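Local coordinates for protein cadherin-5 (Gallus gallus, PDB 3PPE) that mediates calcium-dependent homophilic adhesion between endothelial cells through its extracellular cadherin repeats and couples their junctions to actin, at residues A[10-15]-A[97-102]. Residues are numbered along the deposited sequence; the frame is centred on the assembly and turned at random.
With CA (calcium ion), chain C; CA (calcium ion), chain E; CA (calcium ion), chain D.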
ATOM      1  N   ARG A  10      -5.993   2.699  -4.026  1.00 14.03           N
ATOM      2  CA  ARG A  10      -6.307   3.275  -5.321  1.00 15.90           C
ATOM      3  C   ARG A  10      -7.570   2.674  -5.912  1.00 14.52           C
ATOM      4  O   ARG A  10      -7.795   1.470  -5.806  1.00 15.59           O
ATOM      5  CB  ARG A  10      -5.098   3.045  -6.244  1.00 14.97           C
ATOM      6  CG  ARG A  10      -4.953   4.077  -7.360  1.00 19.49           C
ATOM      7  CD  ARG A  10      -3.664   3.882  -8.182  1.00 19.37           C
ATOM      8  NE  ARG A  10      -3.705   2.721  -9.084  1.00 31.15           N
ATOM      9  CZ  ARG A  10      -2.998   1.590  -8.950  1.00 34.13           C
ATOM     10  NH1 ARG A  10      -2.164   1.409  -7.919  1.00 37.44           N
ATOM     11  NH2 ARG A  10      -3.136   0.619  -9.859  1.00 35.42           N
ATOM     12  N   GLU A  11      -8.418   3.493  -6.549  1.00 13.23           N
ATOM     13  CA  GLU A  11      -9.583   2.950  -7.234  1.00 11.97           C
ATOM     14  C   GLU A  11      -9.184   2.322  -8.545  1.00 12.54           C
ATOM     15  O   GLU A  11      -8.116   2.627  -9.089  1.00 11.67           O
ATOM     16  CB  GLU A  11     -10.640   4.037  -7.494  1.00 12.20           C
ATOM     17  CG  GLU A  11     -10.113   5.144  -8.423  1.00  9.85           C
ATOM     18  CD  GLU A  11     -11.211   5.999  -9.038  1.00 14.16           C
ATOM     19  OE1 GLU A  11     -12.353   5.508  -9.218  1.00 12.53           O
ATOM     20  OE2 GLU A  11     -10.916   7.167  -9.350  1.00 10.68           O
ATOM     21  N   GLU A  12     -10.052   1.430  -9.039  1.00 13.44           N
ATOM     22  CA  GLU A  12      -9.964   0.874 -10.419  1.00 13.88           C
ATOM     23  C   GLU A  12      -8.683   0.052 -10.690  1.00 15.07           C
ATOM     24  O   GLU A  12      -8.151   0.032 -11.798  1.00 15.62           O
ATOM     25  CB  GLU A  12     -10.110   1.997 -11.473  1.00 15.76           C
ATOM     26  CG  GLU A  12     -11.273   2.972 -11.236  1.00 12.55           C
ATOM     27  CD  GLU A  12     -12.668   2.381 -11.424  1.00 16.09           C
ATOM     28  OE1 GLU A  12     -13.630   3.176 -11.369  1.00 17.77           O
ATOM     29  OE2 GLU A  12     -12.864   1.162 -11.602  1.00 16.66           O
ATOM     30  N   ILE A  13      -8.203  -0.624  -9.652  1.00 14.10           N
ATOM     31  CA  ILE A  13      -7.009  -1.454  -9.763  1.00 15.06           C
ATOM     32  C   ILE A  13      -7.279  -2.699 -10.601  1.00 16.02           C
ATOM     33  O   ILE A  13      -8.214  -3.452 -10.328  1.00 16.24           O
ATOM     34  CB  ILE A  13      -6.488  -1.882  -8.379  1.00 14.51           C
ATOM     35  CG1 ILE A  13      -6.034  -0.659  -7.579  1.00 14.38           C
ATOM     36  CG2 ILE A  13      -5.351  -2.882  -8.523  1.00 13.68           C
ATOM     37  CD1 ILE A  13      -5.775  -0.948  -6.116  1.00 13.99           C
ATOM     38  N   ASP A  14      -6.456  -2.908 -11.623  1.00 19.11           N
ATOM     39  CA  ASP A  14      -6.800  -3.815 -12.712  1.00 22.01           C
ATOM     40  C   ASP A  14      -5.824  -4.985 -12.786  1.00 21.42           C
ATOM     41  O   ASP A  14      -5.838  -5.758 -13.743  1.00 22.39           O
ATOM     42  CB  ASP A  14      -6.826  -3.065 -14.045  1.00 24.38           C
ATOM     43  CG  ASP A  14      -5.436  -2.748 -14.561  1.00 29.93           C
ATOM     44  OD1 ASP A  14      -4.453  -3.211 -13.948  1.00 38.51           O
ATOM     45  OD2 ASP A  14      -5.329  -2.036 -15.582  1.00 38.99           O
ATOM     46  N   SER A  15      -4.976  -5.106 -11.769  1.00 19.95           N
ATOM     47  CA  SER A  15      -4.256  -6.348 -11.517  1.00 19.43           C
ATOM     48  C   SER A  15      -5.095  -7.311 -10.683  1.00 19.37           C
ATOM     49  O   SER A  15      -6.163  -6.952 -10.188  1.00 18.93           O
ATOM     50  CB  SER A  15      -2.927  -6.064 -10.814  1.00 19.20           C
ATOM     51  OG  SER A  15      -3.124  -5.298  -9.639  1.00 18.87           O
ATOM     52  N   ILE A  97      -8.179   8.137  -9.271  1.00 11.96           N
ATOM     53  CA  ILE A  97      -7.459   8.236 -10.518  1.00 11.56           C
ATOM     54  C   ILE A  97      -8.258   9.140 -11.465  1.00 11.48           C
ATOM     55  O   ILE A  97      -9.477   9.331 -11.298  1.00 11.42           O
ATOM     56  CB  ILE A  97      -7.143   6.827 -11.182  1.00 11.82           C
ATOM     57  CG1 ILE A  97      -8.392   6.120 -11.718  1.00 11.05           C
ATOM     58  CG2 ILE A  97      -6.294   5.915 -10.185  1.00 10.79           C
ATOM     59  CD1 ILE A  97      -8.072   5.026 -12.799  1.00 10.74           C
ATOM     60  N   ASN A  98      -7.574   9.699 -12.449  1.00 11.97           N
ATOM     61  CA  ASN A  98      -8.252  10.494 -13.458  1.00 11.79           C
ATOM     62  C   ASN A  98      -8.953   9.592 -14.481  1.00 12.69           C
ATOM     63  O   ASN A  98      -8.386   9.207 -15.484  1.00 14.71           O
ATOM     64  CB  ASN A  98      -7.289  11.477 -14.148  1.00 11.39           C
ATOM     65  CG  ASN A  98      -8.057  12.557 -14.890  1.00 11.53           C
ATOM     66  OD1 ASN A  98      -9.080  13.045 -14.380  1.00 14.03           O
ATOM     67  ND2 ASN A  98      -7.646  12.885 -16.083  1.00  8.11           N
ATOM     68  N   ASP A  99     -10.198   9.228 -14.214  1.00 13.33           N
ATOM     69  CA  ASP A  99     -10.905   8.325 -15.105  1.00 13.65           C
ATOM     70  C   ASP A  99     -12.244   8.871 -15.621  1.00 12.95           C
ATOM     71  O   ASP A  99     -13.020   8.143 -16.205  1.00 13.37           O
ATOM     72  CB  ASP A  99     -11.043   6.920 -14.482  1.00 13.48           C
ATOM     73  CG  ASP A  99     -11.785   6.896 -13.143  1.00 12.93           C
ATOM     74  OD1 ASP A  99     -11.856   7.912 -12.396  1.00 10.60           O
ATOM     75  OD2 ASP A  99     -12.309   5.783 -12.799  1.00 15.80           O
ATOM     76  N   ASN A 100     -12.495  10.167 -15.390  1.00 13.79           N
ATOM     77  CA  ASN A 100     -13.671  10.835 -15.902  1.00 13.15           C
ATOM     78  C   ASN A 100     -13.308  12.080 -16.694  1.00 13.05           C
ATOM     79  O   ASN A 100     -12.391  12.848 -16.335  1.00 12.86           O
ATOM     80  CB  ASN A 100     -14.679  11.185 -14.778  1.00 12.20           C
ATOM     81  CG  ASN A 100     -15.226   9.944 -14.069  1.00 12.93           C
ATOM     82  OD1 ASN A 100     -14.606   9.436 -13.136  1.00 19.05           O
ATOM     83  ND2 ASN A 100     -16.352   9.424 -14.534  1.00 12.13           N
ATOM     84  N   ALA A 101     -14.024  12.284 -17.782  1.00 13.32           N
ATOM     85  CA  ALA A 101     -13.859  13.518 -18.566  1.00 13.81           C
ATOM     86  C   ALA A 101     -14.961  14.515 -18.125  1.00 13.56           C
ATOM     87  O   ALA A 101     -15.975  14.119 -17.526  1.00 14.11           O
ATOM     88  CB  ALA A 101     -13.936  13.211 -20.067  1.00 13.81           C
ATOM     89  N   PRO A 102     -14.745  15.816 -18.343  1.00 13.74           N
ATOM     90  CA  PRO A 102     -15.847  16.764 -18.053  1.00 13.30           C
ATOM     91  C   PRO A 102     -17.002  16.540 -19.004  1.00 13.72           C
ATOM     92  O   PRO A 102     -16.786  16.238 -20.223  1.00 13.22           O
ATOM     93  CB  PRO A 102     -15.201  18.148 -18.274  1.00 11.86           C
ATOM     94  CG  PRO A 102     -13.673  17.845 -18.210  1.00 11.93           C
ATOM     95  CD  PRO A 102     -13.546  16.505 -18.852  1.00 13.73           C
TER
HETATM   96 CA    CA C 401     -13.834   5.656 -11.044  1.00 14.73          CA
HETATM   97 CA    CA E 403     -11.721   9.047 -10.478  1.00 12.25          CA
HETATM   98 CA    CA D 402     -11.126  14.139 -14.907  1.00 11.18          CA
HETATM   99  O   HOH W   1     -15.350   6.268 -12.885  1.00 13.89           O
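This contact belongs to the three-calcium linker between the first and second cadherin domains: Glu11 and Glu12, just after strand 6-10, meet the interdomain segment 97-102 around two of the ions. Glu11 and Asp99 each bridge this pair, their side chains approaching from opposite directions, the carboxylate planes 84° apart. Glu11 OE1 lies 2.4 Å from the calcium of chain C and Glu11 OE2 2.3 Å from that of chain E; Asp99 OD2 binds the former and OD1 the latter. Glu11 OE2 also accepts a hydrogen bond from Ile97 N (2.9 Å) on its anti lone pair, so this bond and the two metal bonds together hold the carboxylate's rotation. Glu12, its chain folded at chi2 (-69°), brings OE1 to the calcium of chain C; its strongest polar partner outside the two segments is Arg60. Ile97 gives its carbonyl O to the calcium of chain E, while CG2 packs 3.6 Å from Arg10 CG and CD1 reaches Glu12 CB. With an alanine at Ile97, the methylenes of Arg10 and Glu12 would probably lose their aliphatic partner. Asp62, Glu64 and a water complete the chain C site; Glu64, Asp96 and Asp132 complete that of chain E, stiffening the domain junction. Farther along, Asn98 OD1 and Asn100 O bind the calcium of chain D, the latter at 2.3 Å.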